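Local coordinates for protein DyP-type peroxidase (Pleurotus ostreatus PC15, PDB 6FSK) that probably uses its heme b cofactor to oxidise dyes and other substrates with hydrogen peroxide, as a dye-decolorizing peroxidase that is also associated with Mn(II) oxidation, at residues N6-Q9 against G10-G14; H44-S48 against A49-K53; D91-D95 against N96-T100; T455-D458 against Q459-V463. The protein carries 1 engineered substitution. One frame throughout, in Å; residues are numbered along the deposited sequence.

Contact 1. Residues N6-Q9 against G10-G14; sequences NNIQ and GDILG
Gln9 and Ile12 meet across a beta-turn of type I, with Gly10 and Asp11 at its corners. Gln9 O accepts from Ile12 N at 3.1 Å, and the N-H points well at the oxygen (164°). The donor sits 33° off the carbonyl plane. Gly10 brings no side chain to the turn. Of the Gln9 side chain, CB is the part near Ile12, 4.2 Å from its CD1. Beyond CG the chain runs extended and leads its amide away from the turn. There NE2 donates to the backbone oxygens of Pro473 and Val77, so a buried polar end has partners.

Ile8 points toward the turn. Its CG2 stands anti to the backbone N and reaches Ile12 CD1 at 4.2 Å. The two isoleucine side chains cross at about a right angle. The turn precedes strand 20-28 and lies in the N-terminal dimeric alpha+beta barrel domain, one of the two ferredoxin-like halves of the DyP fold. Asp11 OD2 is hydrogen-bonded to Tyr385 OH, and Arg356 binds the backbone oxygens of Asp11 and Ile12. The CD1 methyl of Ile8 also lies 4.5 Å from Leu13 CD1.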
loop_
_atom_site.group_PDB
_atom_site.type_symbol
_atom_site.label_atom_id
_atom_site.label_comp_id
_atom_site.label_asym_id
_atom_site.label_seq_id
_atom_site.Cartn_x
_atom_site.Cartn_y
_atom_site.Cartn_z
ATOM N N ASN A 6 -20.447 -3.113 -12.017
ATOM C CA ASN A 6 -21.192 -4.115 -11.224
ATOM C C ASN A 6 -20.501 -5.427 -11.006
ATOM O O ASN A 6 -20.981 -6.246 -10.191
ATOM C CB ASN A 6 -22.525 -4.456 -11.884
ATOM C CG ASN A 6 -23.416 -3.281 -11.940
ATOM O OD1 ASN A 6 -23.834 -2.754 -10.934
ATOM N ND2 ASN A 6 -23.694 -2.822 -13.141
ATOM N N ASN A 7 -19.434 -5.701 -11.734
ATOM C CA ASN A 7 -18.755 -6.989 -11.702
ATOM C C ASN A 7 -17.443 -6.907 -10.881
ATOM O O ASN A 7 -16.848 -7.927 -10.644
ATOM C CB ASN A 7 -18.423 -7.553 -13.100
ATOM C CG ASN A 7 -18.146 -9.024 -13.103
ATOM O OD1 ASN A 7 -18.789 -9.804 -12.392
ATOM N ND2 ASN A 7 -17.129 -9.384 -13.830
ATOM N N ILE A 8 -17.064 -5.700 -10.491
ATOM C CA ILE A 8 -15.716 -5.451 -9.849
ATOM C C ILE A 8 -15.932 -5.141 -8.369
ATOM O O ILE A 8 -16.751 -4.288 -7.979
ATOM C CB ILE A 8 -15.021 -4.261 -10.557
ATOM C CG1 ILE A 8 -14.692 -4.677 -11.989
ATOM C CG2 ILE A 8 -13.721 -3.903 -9.852
ATOM C CD1 ILE A 8 -14.569 -3.505 -12.952
ATOM N N GLN A 9 -15.171 -5.789 -7.509
ATOM C CA GLN A 9 -15.238 -5.456 -6.129
ATOM C C GLN A 9 -14.793 -4.040 -5.843
ATOM O O GLN A 9 -13.762 -3.583 -6.322
ATOM C CB GLN A 9 -14.461 -6.492 -5.266
ATOM C CG GLN A 9 -15.057 -7.899 -5.235
ATOM C CD GLN A 9 -14.449 -8.728 -4.117
ATOM O OE1 GLN A 9 -14.578 -8.326 -2.951
ATOM N NE2 GLN A 9 -13.868 -9.866 -4.438
ATOM N N GLY A 10 -15.585 -3.389 -4.981
ATOM C CA GLY A 10 -15.547 -1.948 -4.818
ATOM C C GLY A 10 -14.296 -1.374 -4.142
ATOM O O GLY A 10 -13.974 -0.234 -4.343
ATOM N N ASP A 11 -13.528 -2.216 -3.460
ATOM C CA ASP A 11 -12.295 -1.652 -2.931
ATOM C C ASP A 11 -11.256 -1.425 -3.973
ATOM O O ASP A 11 -10.329 -0.624 -3.688
ATOM C CB ASP A 11 -11.670 -2.549 -1.860
ATOM C CG ASP A 11 -10.766 -1.773 -0.859
ATOM O OD1 ASP A 11 -11.141 -0.610 -0.509
ATOM O OD2 ASP A 11 -9.801 -2.391 -0.372
ATOM N N ILE A 12 -11.345 -2.062 -5.145
ATOM C CA ILE A 12 -10.295 -2.024 -6.140
ATOM C C ILE A 12 -10.394 -0.645 -6.852
ATOM O O ILE A 12 -9.457 0.093 -6.876
ATOM C CB ILE A 12 -10.392 -3.200 -7.146
ATOM C CG1 ILE A 12 -10.376 -4.552 -6.468
ATOM C CG2 ILE A 12 -9.333 -3.093 -8.181
ATOM C CD1 ILE A 12 -10.909 -5.653 -7.297
ATOM N N LEU A 13 -11.517 -0.378 -7.530
ATOM C CA LEU A 13 -11.776 0.882 -8.235
ATOM C C LEU A 13 -12.870 1.581 -7.424
ATOM O O LEU A 13 -14.022 1.128 -7.316
ATOM C CB LEU A 13 -12.212 0.663 -9.667
ATOM C CG LEU A 13 -11.220 -0.000 -10.604
ATOM C CD1 LEU A 13 -11.789 -0.127 -12.033
ATOM C CD2 LEU A 13 -9.896 0.731 -10.680
ATOM N N GLY A 14 -12.470 2.670 -6.824
ATOM C CA GLY A 14 -13.275 3.422 -5.898
ATOM C C GLY A 14 -12.662 3.450 -4.543
ATOM O O GLY A 14 -12.153 4.484 -4.058
#

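Contact 2. Residues H44-S48 against A49-K53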
loop_
_atom_site.group_PDB
_atom_site.type_symbol
_atom_site.label_atom_id
_atom_site.label_comp_id
_atom_site.label_asym_id
_atom_site.label_seq_id
_atom_site.Cartn_x
_atom_site.Cartn_y
_atom_site.Cartn_z
ATOM N N HIS A 44 -24.014 -9.654 -0.528
ATOM C CA HIS A 44 -23.517 -8.645 0.376
ATOM C C HIS A 44 -22.268 -7.872 -0.115
ATOM O O HIS A 44 -21.963 -6.817 0.475
ATOM C CB HIS A 44 -23.085 -9.312 1.667
ATOM C CG HIS A 44 -24.219 -9.708 2.548
ATOM N ND1 HIS A 44 -24.852 -10.929 2.474
ATOM C CD2 HIS A 44 -24.838 -9.015 3.521
ATOM C CE1 HIS A 44 -25.843 -10.967 3.356
ATOM N NE2 HIS A 44 -25.840 -9.828 4.026
ATOM N N ILE A 45 -21.607 -8.345 -1.149
ATOM C CA ILE A 45 -20.283 -7.759 -1.551
ATOM C C ILE A 45 -20.461 -6.414 -2.222
ATOM O O ILE A 45 -21.349 -6.287 -3.091
ATOM C CB ILE A 45 -19.513 -8.730 -2.422
ATOM C CG1 ILE A 45 -19.182 -9.962 -1.622
ATOM C CG2 ILE A 45 -18.210 -8.123 -2.993
ATOM C CD1 ILE A 45 -18.613 -11.090 -2.400
ATOM N N LYS A 46 -19.711 -5.401 -1.783
ATOM C CA LYS A 46 -19.812 -4.081 -2.397
ATOM C C LYS A 46 -19.088 -4.039 -3.742
ATOM O O LYS A 46 -17.902 -4.434 -3.864
ATOM C CB LYS A 46 -19.162 -3.072 -1.477
ATOM C CG LYS A 46 -19.238 -1.610 -1.889
ATOM C CD LYS A 46 -20.662 -1.055 -1.998
ATOM C CE LYS A 46 -21.471 -1.143 -0.730
ATOM N NZ LYS A 46 -22.921 -0.613 -0.839
ATOM N N THR A 47 -19.797 -3.624 -4.767
ATOM C CA THR A 47 -19.177 -3.409 -6.089
ATOM C C THR A 47 -18.742 -1.967 -6.321
ATOM O O THR A 47 -19.120 -1.041 -5.630
ATOM C CB THR A 47 -20.142 -3.845 -7.232
ATOM O OG1 THR A 47 -21.139 -2.830 -7.330
ATOM C CG2 THR A 47 -20.676 -5.173 -6.952
ATOM N N SER A 48 -17.951 -1.784 -7.395
ATOM C CA SER A 48 -17.516 -0.446 -7.791
ATOM C C SER A 48 -18.707 0.447 -8.173
ATOM O O SER A 48 -18.733 1.606 -7.828
ATOM C CB SER A 48 -16.563 -0.499 -8.957
ATOM O OG SER A 48 -15.336 -1.082 -8.530
ATOM N N ALA A 49 -19.683 -0.171 -8.827
ATOM C CA ALA A 49 -20.951 0.533 -9.055
ATOM C C ALA A 49 -21.639 0.965 -7.788
ATOM O O ALA A 49 -22.244 2.067 -7.697
ATOM C CB ALA A 49 -21.858 -0.324 -9.916
ATOM N N GLY A 50 -21.586 0.115 -6.772
ATOM C CA GLY A 50 -22.182 0.431 -5.494
ATOM C C GLY A 50 -21.492 1.579 -4.800
ATOM O O GLY A 50 -22.116 2.404 -4.121
ATOM N N ILE A 51 -20.151 1.608 -4.924
ATOM C CA ILE A 51 -19.375 2.670 -4.344
ATOM C C ILE A 51 -19.861 4.015 -4.904
ATOM O O ILE A 51 -20.021 4.963 -4.155
ATOM C CB ILE A 51 -17.888 2.493 -4.634
ATOM C CG1 ILE A 51 -17.305 1.255 -3.955
ATOM C CG2 ILE A 51 -17.122 3.710 -4.231
ATOM C CD1 ILE A 51 -17.316 1.286 -2.442
ATOM N N ILE A 52 -20.034 4.047 -6.223
ATOM C CA ILE A 52 -20.370 5.304 -6.860
ATOM C C ILE A 52 -21.778 5.718 -6.409
ATOM O O ILE A 52 -21.999 6.926 -6.027
ATOM C CB ILE A 52 -20.293 5.120 -8.360
ATOM C CG1 ILE A 52 -18.861 4.997 -8.785
ATOM C CG2 ILE A 52 -20.906 6.393 -9.063
ATOM C CD1 ILE A 52 -18.654 4.469 -10.175
ATOM N N LYS A 53 -22.721 4.792 -6.485
ATOM C CA LYS A 53 -24.102 5.075 -6.062
ATOM C C LYS A 53 -24.192 5.562 -4.614
ATOM O O LYS A 53 -24.892 6.593 -4.312
ATOM C CB LYS A 53 -24.989 3.854 -6.309
ATOM C CG LYS A 53 -26.433 3.973 -5.819
ATOM C CD LYS A 53 -27.140 2.615 -5.962
ATOM C CE LYS A 53 -28.562 2.590 -5.383
ATOM N NZ LYS A 53 -29.452 3.499 -6.171
#
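Thr47 O accepts from Ile51 N at 2.9 Å and Ser48 O from Ile52 N at 3.2 Å, the backbone bonds that open a helix. The Ile51 donor lies in the carbonyl plane of Thr47, while the Ile52 donor is tilted 24° from that of Ser48.

Thr47 adds a side-chain bond. Its OG1 accepts from Gly50 N at 3.0 Å, with an N-H angle of 152°. A chi1 of 75° sets OG1 between the backbone N and the carbonyl carbon, facing the helix start, and leaves CG2 anti to the carbonyl carbon. OG1 also rests 3.7 Å from the CB of Ala49. This is an N-cap, with Thr47 just ahead of helix 48-63. A valine here would probably leave Gly50 N without its capping acceptor and the first turn less firmly fixed.

Lys46 lies alongside this first turn. Its chain bends twice, at chi2 and chi3, and CG comes 3.5 Å from Ile51 CD1. Farther on, Lys46 CD passes 3.9 Å from Gly50 C, where glycine has no side chain to block it. The two side chains of Lys46 and Ile51 cross obliquely. Lys46 NZ continues to a salt bridge with Asp54, one turn farther along the helix. Ser48 turns its OG the other way, to the backbone oxygen of Leu13.

Contact 3. Residues D91-D95 against N96-T100; sequences DDLSD and NAFTT
An N-cap starts helix 96-100, and Asp95 is its capping residue. Asp95 OD1 accepts from Phe98 N at 2.8 Å, along a nearly straight bond of 165°. It uses the anti lone pair, the one away from OD2. A chi1 of -173° swings the carboxylate away from the backbone N and out over the first turn. OD1 also lies 3.3 Å from Phe98 CB, and the carboxylate and ring planes stand 72° apart. The other oxygen, OD2, accepts from Asp390 N. Asp390 in turn takes the N-H groups of Asn96 and Ala97 with its own carboxylate, so two acids serve one helix start. The N-H groups at this helix start would probably favour the charged form of both acids. An alanine in place of Asp95 would probably leave Phe98 N without its cap and Asp390 N without a strong acceptor.

The backbone follows on, with Thr99 N bonded to Asp95 O at 3.0 Å. Ahead of the helix, Ser94 N donates to Asp92 OD1 at 2.9 Å, which makes an Asx turn. One water donates to Asp92 OD1 and to Thr99 OG1. A second joins Leu93 N to the same Thr99 oxygen. Leu93 CD1 packs against Phe98 CE2 at 3.8 Å, and the two side chains slant across each other. Phe98 also meets Phe239 edge to face. Loop side chain and first-turn N-H are thus joined as is typical of an Asp N-cap, here preceded by an Asx turn.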
loop_
_atom_site.group_PDB
_atom_site.type_symbol
_atom_site.label_atom_id
_atom_site.label_comp_id
_atom_site.label_asym_id
_atom_site.label_seq_id
_atom_site.Cartn_x
_atom_site.Cartn_y
_atom_site.Cartn_z
ATOM N N ASP A 91 -6.194 -23.177 -11.639
ATOM C CA ASP A 91 -5.667 -22.412 -12.760
ATOM C C ASP A 91 -4.514 -21.536 -12.307
ATOM O O ASP A 91 -4.632 -20.842 -11.278
ATOM C CB ASP A 91 -6.721 -21.505 -13.308
ATOM C CG ASP A 91 -8.017 -22.193 -13.579
ATOM O OD1 ASP A 91 -8.072 -22.900 -14.592
ATOM O OD2 ASP A 91 -8.925 -22.105 -12.709
ATOM N N ASP A 92 -3.443 -21.540 -13.066
ATOM C CA ASP A 92 -2.281 -20.684 -12.787
ATOM C C ASP A 92 -2.690 -19.233 -13.083
ATOM O O ASP A 92 -3.230 -18.932 -14.132
ATOM C CB ASP A 92 -1.087 -21.218 -13.616
ATOM C CG ASP A 92 0.203 -20.515 -13.369
ATOM O OD1 ASP A 92 0.204 -19.466 -12.753
ATOM O OD2 ASP A 92 1.280 -21.032 -13.787
ATOM N N LEU A 93 -2.468 -18.326 -12.115
ATOM C CA LEU A 93 -2.790 -16.894 -12.357
ATOM C C LEU A 93 -1.613 -16.072 -12.845
ATOM O O LEU A 93 -1.721 -14.817 -12.943
ATOM C CB LEU A 93 -3.440 -16.300 -11.104
ATOM C CG LEU A 93 -4.772 -16.798 -10.566
ATOM C CD1 LEU A 93 -5.290 -16.012 -9.398
ATOM C CD2 LEU A 93 -5.811 -16.880 -11.719
ATOM N N SER A 94 -0.472 -16.701 -13.141
ATOM C CA SER A 94 0.707 -16.034 -13.727
ATOM C C SER A 94 1.236 -14.898 -12.826
ATOM O O SER A 94 1.462 -13.797 -13.276
ATOM C CB SER A 94 0.266 -15.507 -15.113
ATOM O OG SER A 94 1.427 -15.363 -15.878
ATOM N N ASP A 95 1.337 -15.187 -11.522
ATOM C CA ASP A 95 2.042 -14.262 -10.621
ATOM C C ASP A 95 2.843 -15.096 -9.631
ATOM O O ASP A 95 2.283 -15.853 -8.787
ATOM C CB ASP A 95 1.067 -13.386 -9.927
ATOM C CG ASP A 95 1.741 -12.323 -9.146
ATOM O OD1 ASP A 95 2.158 -12.499 -7.979
ATOM O OD2 ASP A 95 1.926 -11.241 -9.750
ATOM N N ASN A 96 4.133 -15.027 -9.781
ATOM C CA ASN A 96 5.049 -15.853 -9.017
ATOM C C ASN A 96 4.952 -15.525 -7.517
ATOM O O ASN A 96 4.949 -16.415 -6.694
ATOM C CB ASN A 96 6.463 -15.600 -9.455
ATOM C CG ASN A 96 6.732 -15.998 -10.864
ATOM O OD1 ASN A 96 7.435 -15.258 -11.617
ATOM N ND2 ASN A 96 6.171 -17.115 -11.259
ATOM N N ALA A 97 4.887 -14.254 -7.168
ATOM C CA ALA A 97 4.791 -13.843 -5.746
ATOM C C ALA A 97 3.549 -14.386 -5.108
ATOM O O ALA A 97 3.573 -14.975 -4.032
ATOM C CB ALA A 97 4.848 -12.321 -5.664
ATOM N N PHE A 98 2.383 -14.208 -5.770
ATOM C CA PHE A 98 1.116 -14.700 -5.275
ATOM C C PHE A 98 1.186 -16.239 -5.043
ATOM O O PHE A 98 0.732 -16.763 -4.070
ATOM C CB PHE A 98 0.026 -14.412 -6.318
ATOM C CG PHE A 98 -1.314 -15.014 -6.011
ATOM C CD1 PHE A 98 -2.122 -14.485 -5.059
ATOM C CD2 PHE A 98 -1.777 -16.137 -6.689
ATOM C CE1 PHE A 98 -3.377 -14.949 -4.769
ATOM C CE2 PHE A 98 -3.030 -16.654 -6.381
ATOM C CZ PHE A 98 -3.809 -16.104 -5.439
ATOM N N THR A 99 1.739 -16.936 -6.027
ATOM C CA THR A 99 1.776 -18.402 -6.002
ATOM C C THR A 99 2.717 -18.933 -4.890
ATOM O O THR A 99 2.387 -19.884 -4.184
ATOM C CB THR A 99 2.140 -18.871 -7.386
ATOM O OG1 THR A 99 1.059 -18.494 -8.264
ATOM C CG2 THR A 99 2.317 -20.376 -7.372
ATOM N N THR A 100 3.834 -18.262 -4.729
ATOM C CA THR A 100 4.800 -18.556 -3.671
ATOM C C THR A 100 4.189 -18.308 -2.297
ATOM O O THR A 100 4.422 -19.041 -1.337
ATOM C CB THR A 100 6.046 -17.712 -3.933
ATOM O OG1 THR A 100 6.728 -18.226 -5.105
ATOM C CG2 THR A 100 7.012 -17.745 -2.816
HETATM O O HOH W 1 1.933 -18.109 -11.047
HETATM O O HOH W 2 -1.487 -19.259 -9.544
#

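Contact 4. Residues T455-D458 against Q459-V463; sequences TLPD and QDFVV
Gln459 follows Asp458 round an open bend, which brings the ring of Phe461 back against Pro457 and Leu456. The bend leads from strand 453-455 into strand 462-472, whose first residue, Val462, lines the heme pocket. No direct hydrogen bond joins 455-458 to 459-463.

Gln459 folds its side chain onto the next residue. CG is set opposite the backbone N (chi1 176°), and a bend at chi2 brings the amide to Asp460 O. NE2 reaches that oxygen at 2.9 Å, along an almost straight bond of 173°. It meets a lone pair, in the carbonyl plane, and the acceptor also lies in the plane of the Gln459 amide. This probably helps to hold the amide's rotation.

Asp460 points its CB away, but its carboxylate comes back toward the bend. A water lies 2.7 Å from Pro457 O and 3.2 Å from Asp460 OD1, and so spans the two segments. A long, weak ion pair joins OD1 to Arg440.

Phe461 makes the apolar part of the contact. Its CZ lies 3.9 Å from Pro457 CD, with Pro457 CG near CZ and CE1 as well. The two side chains cross at about a right angle. Leu456 CD2 adds a looser touch on CE2, at 4.4 Å.

Val462 touches the heme. Val463 continues the strand, pairing with Phe246 of strand 238-247. The Phe461 ring is packed against helix 249-258. It meets Phe252 edge to face and Phe255 with planes at about 50°, while Phe255 also touches Leu456 and Pro457.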
loop_
_atom_site.group_PDB
_atom_site.type_symbol
_atom_site.label_atom_id
_atom_site.label_comp_id
_atom_site.label_asym_id
_atom_site.label_seq_id
_atom_site.Cartn_x
_atom_site.Cartn_y
_atom_site.Cartn_z
ATOM N N THR A 455 23.726 7.047 8.286
ATOM C CA THR A 455 23.613 5.685 8.572
ATOM C C THR A 455 22.403 5.485 9.478
ATOM O O THR A 455 22.346 6.078 10.559
ATOM C CB THR A 455 24.898 5.081 9.204
ATOM O OG1 THR A 455 25.994 5.247 8.262
ATOM C CG2 THR A 455 24.726 3.664 9.402
ATOM N N LEU A 456 21.390 4.707 9.056
ATOM C CA LEU A 456 20.179 4.625 9.832
ATOM C C LEU A 456 20.334 3.837 11.110
ATOM O O LEU A 456 21.134 2.903 11.189
ATOM C CB LEU A 456 19.031 4.079 8.971
ATOM C CG LEU A 456 18.734 4.889 7.696
ATOM C CD1 LEU A 456 17.729 4.132 6.812
ATOM C CD2 LEU A 456 18.160 6.244 8.066
ATOM N N PRO A 457 19.537 4.133 12.124
ATOM C CA PRO A 457 19.608 3.370 13.355
ATOM C C PRO A 457 19.267 1.919 13.116
ATOM O O PRO A 457 18.453 1.629 12.238
ATOM C CB PRO A 457 18.512 4.016 14.251
ATOM C CG PRO A 457 18.045 5.211 13.560
ATOM C CD PRO A 457 18.560 5.232 12.154
ATOM N N ASP A 458 19.805 0.997 13.894
ATOM C CA ASP A 458 19.642 -0.398 13.575
ATOM C C ASP A 458 18.184 -0.873 13.679
ATOM O O ASP A 458 17.758 -1.734 12.901
ATOM C CB ASP A 458 20.548 -1.256 14.425
ATOM C CG ASP A 458 22.008 -1.187 13.938
ATOM O OD1 ASP A 458 22.381 -0.288 13.049
ATOM O OD2 ASP A 458 22.710 -2.097 14.415
ATOM N N GLN A 459 17.451 -0.250 14.585
ATOM C CA GLN A 459 15.963 -0.460 14.587
ATOM C C GLN A 459 15.308 0.299 13.402
ATOM O O GLN A 459 15.196 1.510 13.390
ATOM C CB GLN A 459 15.377 -0.028 15.899
ATOM C CG GLN A 459 13.831 -0.077 16.039
ATOM C CD GLN A 459 13.309 -1.461 15.893
ATOM O OE1 GLN A 459 13.597 -2.356 16.743
ATOM N NE2 GLN A 459 12.631 -1.720 14.786
ATOM N N ASP A 460 14.809 -0.492 12.460
ATOM C CA ASP A 460 14.063 0.003 11.337
ATOM C C ASP A 460 12.789 0.706 11.864
ATOM O O ASP A 460 12.198 0.304 12.817
ATOM C CB ASP A 460 13.611 -1.105 10.358
ATOM C CG ASP A 460 14.785 -1.757 9.550
ATOM O OD1 ASP A 460 15.891 -1.852 10.063
ATOM O OD2 ASP A 460 14.568 -2.257 8.414
ATOM N N PHE A 461 12.437 1.772 11.189
ATOM C CA PHE A 461 11.277 2.540 11.544
ATOM C C PHE A 461 9.975 1.812 11.276
ATOM O O PHE A 461 8.938 2.119 11.949
ATOM C CB PHE A 461 11.283 3.907 10.860
ATOM C CG PHE A 461 12.546 4.702 11.078
ATOM C CD1 PHE A 461 13.026 4.897 12.368
ATOM C CD2 PHE A 461 13.153 5.241 10.035
ATOM C CE1 PHE A 461 14.203 5.624 12.529
ATOM C CE2 PHE A 461 14.342 5.964 10.210
ATOM C CZ PHE A 461 14.810 6.143 11.461
ATOM N N VAL A 462 9.973 0.903 10.305
ATOM C CA VAL A 462 8.761 0.096 9.922
ATOM C C VAL A 462 9.148 -1.342 10.067
ATOM O O VAL A 462 10.210 -1.743 9.595
ATOM C CB VAL A 462 8.339 0.451 8.441
ATOM C CG1 VAL A 462 7.183 -0.465 8.050
ATOM C CG2 VAL A 462 7.845 1.871 8.401
ATOM N N VAL A 463 8.322 -2.107 10.769
ATOM C CA VAL A 463 8.592 -3.507 11.102
ATOM C C VAL A 463 7.405 -4.361 10.595
ATOM O O VAL A 463 6.288 -4.229 11.108
ATOM C CB VAL A 463 8.646 -3.644 12.550
ATOM C CG1 VAL A 463 8.961 -5.108 12.959
ATOM C CG2 VAL A 463 9.824 -2.794 13.137
HETATM O O HOH W 3 18.523 -0.007 10.062
#

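How the contacts relate
The four contacts follow in series from the N terminus, and none nests in or crosses another. Each joins neighbouring residues of one stretch. Contact 1 closes a turn before strand 20-28. Contact 2 starts helix 48-63 and lies against contact 1. Gly10 N lies 2.8 Å from Lys46 O, and Ile8 O lies 2.8 Å from Ser48 N, both probable hydrogen bonds that tie the N-terminal loop to the helix start. Contact 3 opens helix 96-100, about 12 Å from contact 1 at the nearest atoms. Contact 4 leads into strand 462-472 of the large antiparallel sheet. It lies across the chain's centre from contacts 1 and 2.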